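Local atomic coordinates of D-aminopeptidase (Burkholderia sp. LK4, PDB entry 5TZB), a protein that probably hydrolyses peptides and amides from their amino end, releasing N-terminal beta-amino acids, as a beta-aminopeptidase of the Ntn-hydrolase class and peptidase family S58. Residues C[279-291]-C[340-352]; C[44-56]-C[64-76]. One frame throughout, in Å; residues are numbered along the deposited sequence.

Interaction 1. Residues C[279-291]-C[340-352]; sequences AQRASVGLARVGG and AAAEAVEEAIVNA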
# COMPACT_ATOMS: atom_id res chain seq x y z
N ALA C 279 8.70 8.28 -7.94
CA ALA C 279 7.78 9.26 -7.37
C ALA C 279 8.08 9.53 -5.90
O ALA C 279 7.96 10.67 -5.45
CB ALA C 279 6.33 8.82 -7.54
N GLN C 280 8.48 8.50 -5.16
CA GLN C 280 8.71 8.69 -3.73
C GLN C 280 9.94 9.55 -3.49
O GLN C 280 10.08 10.15 -2.43
CB GLN C 280 8.84 7.35 -2.98
CG GLN C 280 8.91 7.55 -1.45
CD GLN C 280 8.79 6.27 -0.60
OE1 GLN C 280 8.85 6.35 0.64
NE2 GLN C 280 8.61 5.11 -1.23
N ARG C 281 10.81 9.70 -4.49
CA ARG C 281 11.99 10.53 -4.24
C ARG C 281 11.59 12.01 -4.19
O ARG C 281 12.41 12.88 -3.85
CB ARG C 281 13.09 10.30 -5.30
CG ARG C 281 13.75 8.88 -5.27
CD ARG C 281 13.45 8.21 -3.96
NE ARG C 281 14.29 7.09 -3.52
CZ ARG C 281 13.94 5.81 -3.56
NH1 ARG C 281 12.80 5.42 -4.13
NH2 ARG C 281 14.75 4.91 -3.05
N ALA C 282 10.34 12.32 -4.53
CA ALA C 282 9.85 13.68 -4.34
C ALA C 282 9.84 14.04 -2.84
O ALA C 282 10.08 15.20 -2.48
CB ALA C 282 8.46 13.84 -4.95
N SER C 283 9.63 13.04 -1.98
CA SER C 283 9.74 13.22 -0.51
C SER C 283 11.11 13.76 -0.14
O SER C 283 11.25 14.57 0.77
CB SER C 283 9.55 11.89 0.24
OG SER C 283 8.24 11.36 0.12
N VAL C 284 12.13 13.24 -0.82
CA VAL C 284 13.50 13.63 -0.52
C VAL C 284 13.73 15.08 -0.91
O VAL C 284 14.30 15.86 -0.12
CB VAL C 284 14.50 12.70 -1.23
CG1 VAL C 284 15.92 13.11 -0.92
CG2 VAL C 284 14.26 11.26 -0.81
N GLY C 285 13.30 15.47 -2.10
CA GLY C 285 13.45 16.86 -2.51
C GLY C 285 12.69 17.83 -1.60
O GLY C 285 13.24 18.85 -1.15
N LEU C 286 11.43 17.49 -1.32
CA LEU C 286 10.57 18.32 -0.47
C LEU C 286 11.14 18.48 0.94
O LEU C 286 11.14 19.58 1.50
CB LEU C 286 9.16 17.71 -0.40
CG LEU C 286 8.15 18.29 0.61
CD1 LEU C 286 7.87 19.78 0.34
CD2 LEU C 286 6.85 17.46 0.62
N ALA C 287 11.65 17.38 1.50
CA ALA C 287 12.21 17.38 2.85
C ALA C 287 13.40 18.32 2.94
O ALA C 287 13.60 18.97 3.97
CB ALA C 287 12.62 15.98 3.28
N ARG C 288 14.21 18.36 1.89
CA ARG C 288 15.44 19.17 1.92
C ARG C 288 15.14 20.68 1.87
O ARG C 288 15.99 21.48 2.24
CB ARG C 288 16.42 18.73 0.80
CG ARG C 288 17.02 17.36 1.14
CD ARG C 288 18.03 16.72 0.18
NE ARG C 288 17.84 17.02 -1.23
CZ ARG C 288 18.31 16.25 -2.22
NH1 ARG C 288 18.09 16.61 -3.48
NH2 ARG C 288 18.95 15.12 -1.96
N VAL C 289 13.95 21.06 1.42
CA VAL C 289 13.56 22.48 1.44
C VAL C 289 12.86 22.84 2.77
O VAL C 289 12.75 24.03 3.13
CB VAL C 289 12.66 22.82 0.25
CG1 VAL C 289 12.40 24.32 0.15
CG2 VAL C 289 13.31 22.32 -1.03
N GLY C 290 12.40 21.82 3.50
CA GLY C 290 11.80 22.02 4.81
C GLY C 290 10.35 21.60 4.93
O GLY C 290 9.64 22.06 5.83
N GLY C 291 9.90 20.74 4.02
CA GLY C 291 8.54 20.24 4.01
C GLY C 291 8.37 18.84 4.54
O GLY C 291 9.32 18.22 5.04
N ALA C 340 18.65 12.45 -9.34
CA ALA C 340 18.21 13.51 -10.24
C ALA C 340 16.82 14.02 -9.90
O ALA C 340 16.58 15.22 -9.94
CB ALA C 340 18.26 13.04 -11.69
N ALA C 341 15.89 13.10 -9.61
CA ALA C 341 14.52 13.49 -9.31
C ALA C 341 14.49 14.29 -8.03
O ALA C 341 13.80 15.31 -7.96
CB ALA C 341 13.59 12.26 -9.20
N ALA C 342 15.26 13.85 -7.04
CA ALA C 342 15.30 14.54 -5.76
C ALA C 342 15.80 15.96 -5.94
O ALA C 342 15.23 16.90 -5.38
CB ALA C 342 16.17 13.77 -4.75
N GLU C 343 16.86 16.13 -6.73
CA GLU C 343 17.39 17.47 -7.01
C GLU C 343 16.41 18.34 -7.79
O GLU C 343 16.28 19.55 -7.52
CB GLU C 343 18.70 17.39 -7.80
CG GLU C 343 19.90 16.90 -7.00
CD GLU C 343 21.24 17.10 -7.71
OE1 GLU C 343 21.30 17.76 -8.78
OE2 GLU C 343 22.25 16.60 -7.17
N ALA C 344 15.75 17.73 -8.79
CA ALA C 344 14.83 18.47 -9.66
C ALA C 344 13.67 19.03 -8.85
O ALA C 344 13.27 20.18 -9.04
CB ALA C 344 14.32 17.57 -10.76
N VAL C 345 13.14 18.22 -7.94
CA VAL C 345 12.05 18.64 -7.07
C VAL C 345 12.51 19.74 -6.11
O VAL C 345 11.80 20.74 -5.92
CB VAL C 345 11.49 17.45 -6.27
CG1 VAL C 345 10.53 17.94 -5.17
CG2 VAL C 345 10.81 16.48 -7.21
N GLU C 346 13.68 19.56 -5.51
CA GLU C 346 14.20 20.56 -4.59
C GLU C 346 14.33 21.92 -5.31
O GLU C 346 13.87 22.94 -4.79
CB GLU C 346 15.56 20.13 -4.01
CG GLU C 346 16.13 21.06 -2.93
CD GLU C 346 17.48 20.59 -2.40
OE1 GLU C 346 17.91 19.48 -2.77
OE2 GLU C 346 18.12 21.33 -1.62
N GLU C 347 14.95 21.93 -6.49
CA GLU C 347 15.15 23.21 -7.19
C GLU C 347 13.83 23.79 -7.72
O GLU C 347 13.66 25.02 -7.76
CB GLU C 347 16.14 23.07 -8.35
CG GLU C 347 16.47 24.42 -8.99
CD GLU C 347 17.59 24.34 -10.01
OE1 GLU C 347 18.22 23.27 -10.14
OE2 GLU C 347 17.86 25.37 -10.67
N ALA C 348 12.92 22.91 -8.10
CA ALA C 348 11.62 23.35 -8.62
C ALA C 348 10.89 24.16 -7.55
O ALA C 348 10.34 25.21 -7.84
CB ALA C 348 10.79 22.16 -9.04
N ILE C 349 10.93 23.66 -6.31
CA ILE C 349 10.29 24.35 -5.20
C ILE C 349 10.95 25.71 -4.94
O ILE C 349 10.26 26.72 -4.81
CB ILE C 349 10.34 23.49 -3.90
CG1 ILE C 349 9.49 22.22 -4.08
CG2 ILE C 349 9.82 24.31 -2.71
CD1 ILE C 349 9.74 21.16 -3.03
N VAL C 350 12.28 25.74 -4.89
CA VAL C 350 12.96 27.02 -4.65
C VAL C 350 12.69 27.98 -5.83
O VAL C 350 12.51 29.19 -5.62
CB VAL C 350 14.48 26.84 -4.43
CG1 VAL C 350 15.13 28.19 -4.10
CG2 VAL C 350 14.73 25.87 -3.28
N ASN C 351 12.61 27.44 -7.04
CA ASN C 351 12.26 28.27 -8.21
C ASN C 351 10.88 28.91 -8.06
O ASN C 351 10.67 30.04 -8.48
CB ASN C 351 12.32 27.46 -9.50
CG ASN C 351 13.72 27.42 -10.11
OD1 ASN C 351 14.59 28.23 -9.78
ND2 ASN C 351 13.92 26.51 -11.06
N ALA C 352 9.93 28.18 -7.48
CA ALA C 352 8.59 28.73 -7.26
C ALA C 352 8.64 29.94 -6.34
O ALA C 352 7.98 30.95 -6.59
CB ALA C 352 7.65 27.66 -6.66
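R288 and E346 form the one salt bridge across the two helices. Their side chains cross at about a right angle, and OE1 of E346 meets the guanidinium edge, 2.9 Å from R288 NE and 3.0 Å from R288 NH1. Both bonds are weak and bent, and the guanidinium and carboxylate planes lie 53° apart. E346 reaches this place because its CG stands anti to the backbone N (chi1 -174°) and its chain stays extended beyond CG. A287 O accepts a hydrogen bond from R288 NE of the second subunit.

Helix segments 279-289 and 340-352 cross at -45°, their axes 7.3 Å apart at closest approach. G285 permits this closeness: its CA lies 3.4 Å from A342 O. The two helices, 272-289 and 331-355, form a layer against the beta-sheet, A282, L286, V345 and I349 all reaching strand 260-266, as in the sandwich of Ntn hydrolases.

The apolar contacts flank G285. A342 CB is a knob among R281, V284, G285 and R288, 3.9 Å from V284 CG1. Farther along, V289 CG2 packs against E346 CG at 3.6 Å, while V289 CG1 touches I349 CG2 and the CD1 methyls of L286 and I349 meet.

Interaction 2. Residues C[44-56]-C[64-76]; sequences VPGVRVGHCTLNE and RTGVTVIEPRAGA
R48 lays its guanidinium between E71 and the loop that follows it. On one face sits E71 CB, with the carboxylate stacked almost parallel to the guanidinium (planes 4° apart); on the other lies A74 O, 3.0 Å above the plane. The charges attract across the stack, but R48 NH2 and E71 OE1 are 3.9 Å apart, a long salt bridge to which no N-H points. The directed bonds go to the edge instead: NE and NH2 of R48 both grip R73 O, each at 2.9 Å and almost exactly in the guanidinium plane. A bend at chi3 (-75°) turns the group to this carbonyl. Elsewhere at this end of the hairpin, a water donates to P45 O and P72 O, bridging the type II turn 44-47 to the other segment.

H51 and T68, a non-hydrogen-bonded pair, point the same way, side by side. ND1 of H51 lies 2.7 Å from T68 OG1, which meets the imidazole at its edge; either atom could be the donor. H51 NE2 bonds to A179 O and T68 OG1 to G185 N, so both ends of the pair are held. At the far end N55 and R64 also run side by side, their amide and guanidinium planes 49° apart and N55 OD1 2.9 Å from R64 NE.

Between these pairs runs a regular antiparallel ladder, in which R48-E71, G50-V69, C52-V67 and L54-T65 are hydrogen-bonded pairs. This beta hairpin forms one margin of a mixed sheet: strand 63-71 pairs antiparallel with strand 111-115 on its other side, and strand 48-56 is outermost within the chain. Helix 163-172 packs on the face carrying C52, L54 and E71, while T68 and I70 on the other face touch L217 of strand 213-220.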
# COMPACT_ATOMS: atom_id res chain seq x y z
N VAL C 44 12.24 17.00 -20.86
CA VAL C 44 11.84 15.67 -21.28
C VAL C 44 11.13 15.84 -22.61
O VAL C 44 10.05 16.42 -22.67
CB VAL C 44 10.92 14.98 -20.24
CG1 VAL C 44 10.47 13.58 -20.72
CG2 VAL C 44 11.63 14.88 -18.89
N PRO C 45 11.73 15.34 -23.70
CA PRO C 45 11.22 15.63 -25.05
C PRO C 45 9.74 15.26 -25.22
O PRO C 45 9.32 14.17 -24.83
CB PRO C 45 12.11 14.78 -25.96
CG PRO C 45 13.38 14.60 -25.18
CD PRO C 45 12.92 14.46 -23.75
N GLY C 46 8.96 16.17 -25.80
CA GLY C 46 7.57 15.89 -26.08
C GLY C 46 6.63 16.41 -25.00
O GLY C 46 5.44 16.65 -25.25
N VAL C 47 7.17 16.58 -23.79
CA VAL C 47 6.37 17.06 -22.67
C VAL C 47 6.04 18.55 -22.85
O VAL C 47 6.91 19.38 -23.14
CB VAL C 47 7.09 16.80 -21.33
CG1 VAL C 47 6.33 17.40 -20.15
CG2 VAL C 47 7.29 15.30 -21.13
N ARG C 48 4.77 18.88 -22.66
CA ARG C 48 4.27 20.23 -22.91
C ARG C 48 3.55 20.77 -21.67
O ARG C 48 2.91 20.00 -20.94
CB ARG C 48 3.32 20.24 -24.13
CG ARG C 48 3.96 19.84 -25.48
CD ARG C 48 2.90 19.62 -26.57
NE ARG C 48 2.17 18.36 -26.44
CZ ARG C 48 0.87 18.21 -26.71
NH1 ARG C 48 0.15 19.26 -27.07
NH2 ARG C 48 0.29 17.02 -26.57
N VAL C 49 3.65 22.08 -21.43
CA VAL C 49 3.00 22.69 -20.27
C VAL C 49 2.23 23.95 -20.67
O VAL C 49 2.73 24.76 -21.46
CB VAL C 49 4.02 23.07 -19.16
CG1 VAL C 49 3.31 23.72 -17.96
CG2 VAL C 49 4.77 21.87 -18.69
N GLY C 50 1.02 24.11 -20.14
CA GLY C 50 0.23 25.31 -20.39
C GLY C 50 -0.45 25.82 -19.13
O GLY C 50 -0.88 25.04 -18.30
N HIS C 51 -0.53 27.14 -18.98
CA HIS C 51 -1.19 27.75 -17.84
C HIS C 51 -2.44 28.50 -18.31
O HIS C 51 -2.50 28.98 -19.44
CB HIS C 51 -0.29 28.75 -17.10
CG HIS C 51 0.95 28.16 -16.49
ND1 HIS C 51 0.92 27.09 -15.62
CD2 HIS C 51 2.25 28.55 -16.56
CE1 HIS C 51 2.15 26.81 -15.22
NE2 HIS C 51 2.97 27.69 -15.77
N CYS C 52 -3.44 28.58 -17.44
CA CYS C 52 -4.50 29.58 -17.56
C CYS C 52 -4.61 30.28 -16.22
O CYS C 52 -4.89 29.65 -15.21
CB CYS C 52 -5.84 28.99 -17.99
SG CYS C 52 -7.17 30.22 -18.04
N THR C 53 -4.35 31.58 -16.21
CA THR C 53 -4.26 32.36 -14.98
C THR C 53 -5.47 33.27 -14.80
O THR C 53 -5.82 34.03 -15.70
CB THR C 53 -2.97 33.20 -14.97
OG1 THR C 53 -1.85 32.31 -15.11
CG2 THR C 53 -2.83 34.00 -13.66
N LEU C 54 -6.14 33.16 -13.65
CA LEU C 54 -7.29 34.00 -13.34
C LEU C 54 -6.96 35.00 -12.25
O LEU C 54 -6.65 34.62 -11.12
CB LEU C 54 -8.48 33.14 -12.90
CG LEU C 54 -8.92 32.10 -13.92
CD1 LEU C 54 -10.13 31.33 -13.40
CD2 LEU C 54 -9.21 32.77 -15.28
N ASN C 55 -7.02 36.28 -12.58
CA ASN C 55 -6.80 37.29 -11.57
C ASN C 55 -7.84 38.39 -11.80
O ASN C 55 -7.81 39.09 -12.82
CB ASN C 55 -5.36 37.81 -11.66
CG ASN C 55 -5.08 38.96 -10.70
OD1 ASN C 55 -5.98 39.51 -10.06
ND2 ASN C 55 -3.81 39.33 -10.61
N GLU C 56 -8.75 38.54 -10.84
CA GLU C 56 -9.82 39.52 -10.95
C GLU C 56 -10.14 40.04 -9.56
O GLU C 56 -10.47 39.27 -8.66
CB GLU C 56 -11.07 38.90 -11.59
CG GLU C 56 -10.92 38.57 -13.07
CD GLU C 56 -11.31 39.72 -13.98
OE1 GLU C 56 -12.25 40.47 -13.62
OE2 GLU C 56 -10.68 39.86 -15.05
N ARG C 64 -8.21 34.43 -7.51
CA ARG C 64 -6.76 34.28 -7.64
C ARG C 64 -6.48 32.80 -7.77
O ARG C 64 -6.07 32.16 -6.81
CB ARG C 64 -6.03 34.87 -6.43
CG ARG C 64 -6.25 36.37 -6.28
CD ARG C 64 -5.63 37.17 -7.42
NE ARG C 64 -5.90 38.60 -7.26
CZ ARG C 64 -5.15 39.42 -6.53
NH1 ARG C 64 -4.08 38.95 -5.91
NH2 ARG C 64 -5.47 40.71 -6.43
N THR C 65 -6.70 32.26 -8.96
CA THR C 65 -6.62 30.83 -9.17
C THR C 65 -6.41 30.52 -10.64
O THR C 65 -6.13 31.42 -11.43
CB THR C 65 -7.90 30.11 -8.65
OG1 THR C 65 -7.68 28.70 -8.61
CG2 THR C 65 -9.10 30.43 -9.52
N GLY C 66 -6.55 29.25 -11.01
CA GLY C 66 -6.40 28.87 -12.39
C GLY C 66 -6.13 27.39 -12.55
O GLY C 66 -6.41 26.58 -11.66
N VAL C 67 -5.58 27.02 -13.70
CA VAL C 67 -5.30 25.64 -13.97
C VAL C 67 -4.01 25.52 -14.79
O VAL C 67 -3.74 26.34 -15.68
CB VAL C 67 -6.52 24.96 -14.68
CG1 VAL C 67 -7.00 25.80 -15.84
CG2 VAL C 67 -6.19 23.55 -15.13
N THR C 68 -3.19 24.53 -14.45
CA THR C 68 -2.00 24.18 -15.21
C THR C 68 -2.15 22.80 -15.81
O THR C 68 -2.65 21.89 -15.15
CB THR C 68 -0.74 24.20 -14.33
OG1 THR C 68 -0.52 25.54 -13.87
CG2 THR C 68 0.48 23.73 -15.11
N VAL C 69 -1.75 22.64 -17.07
CA VAL C 69 -1.82 21.32 -17.70
C VAL C 69 -0.45 20.85 -18.13
O VAL C 69 0.42 21.65 -18.51
CB VAL C 69 -2.77 21.29 -18.92
CG1 VAL C 69 -4.21 21.51 -18.50
CG2 VAL C 69 -2.35 22.30 -19.94
N ILE C 70 -0.25 19.54 -17.99
CA ILE C 70 0.94 18.88 -18.49
C ILE C 70 0.50 17.87 -19.51
O ILE C 70 -0.32 16.98 -19.20
CB ILE C 70 1.72 18.15 -17.38
CG1 ILE C 70 1.99 19.05 -16.18
CG2 ILE C 70 3.02 17.56 -17.93
CD1 ILE C 70 2.49 18.28 -14.97
N GLU C 71 1.01 17.99 -20.73
CA GLU C 71 0.82 16.95 -21.74
C GLU C 71 2.04 16.04 -21.67
O GLU C 71 3.17 16.51 -21.80
CB GLU C 71 0.67 17.53 -23.15
CG GLU C 71 -0.56 18.41 -23.35
CD GLU C 71 -1.85 17.61 -23.56
OE1 GLU C 71 -1.85 16.37 -23.36
OE2 GLU C 71 -2.86 18.24 -23.95
N PRO C 72 1.83 14.73 -21.42
CA PRO C 72 2.97 13.82 -21.31
C PRO C 72 3.63 13.50 -22.65
O PRO C 72 4.76 13.01 -22.63
CB PRO C 72 2.34 12.56 -20.70
CG PRO C 72 0.92 12.60 -21.15
CD PRO C 72 0.55 14.04 -21.13
N ARG C 73 2.94 13.73 -23.77
CA ARG C 73 3.45 13.39 -25.10
C ARG C 73 3.38 14.57 -26.07
O ARG C 73 2.73 15.58 -25.79
CB ARG C 73 2.66 12.21 -25.71
CG ARG C 73 2.74 10.90 -24.94
CD ARG C 73 4.09 10.21 -25.13
NE ARG C 73 4.05 8.83 -24.67
CZ ARG C 73 5.11 8.02 -24.62
NH1 ARG C 73 6.30 8.47 -24.99
NH2 ARG C 73 4.99 6.78 -24.19
N ALA C 74 4.06 14.44 -27.21
CA ALA C 74 3.99 15.46 -28.24
C ALA C 74 2.58 15.52 -28.82
O ALA C 74 2.11 16.59 -29.21
CB ALA C 74 5.02 15.18 -29.36
N GLY C 75 1.93 14.36 -28.89
CA GLY C 75 0.55 14.28 -29.34
C GLY C 75 -0.40 13.85 -28.24
O GLY C 75 -0.13 14.03 -27.05
N ALA C 76 -1.51 13.24 -28.64
CA ALA C 76 -2.54 12.84 -27.70
C ALA C 76 -2.07 11.73 -26.75
O ALA C 76 -1.56 10.70 -27.18
CB ALA C 76 -3.79 12.41 -28.44
O HOH W 1 6.95 12.71 -24.33

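How the interactions relate
Interaction 1 is wholly buried, whereas interaction 2 is only partly so, its exposed residues lying toward its ends. Their centres are 20 Å apart, on opposite sides of the chain's centre, and their nearest atoms stay about 9 Å from each other. Segments 279-291 and 340-352 belong to helices far apart in sequence and meet through alanine, valine, leucine and isoleucine side chains round a glycine, with a single salt bridge; segments 44-56 and 64-76 form a hairpin held chiefly by backbone hydrogen bonds. Strand 213-220 links the two regions, contacted by A341 and V345 from interaction 1 and by T68 and I70 from interaction 2. The second subunit reaches interaction 1 alone.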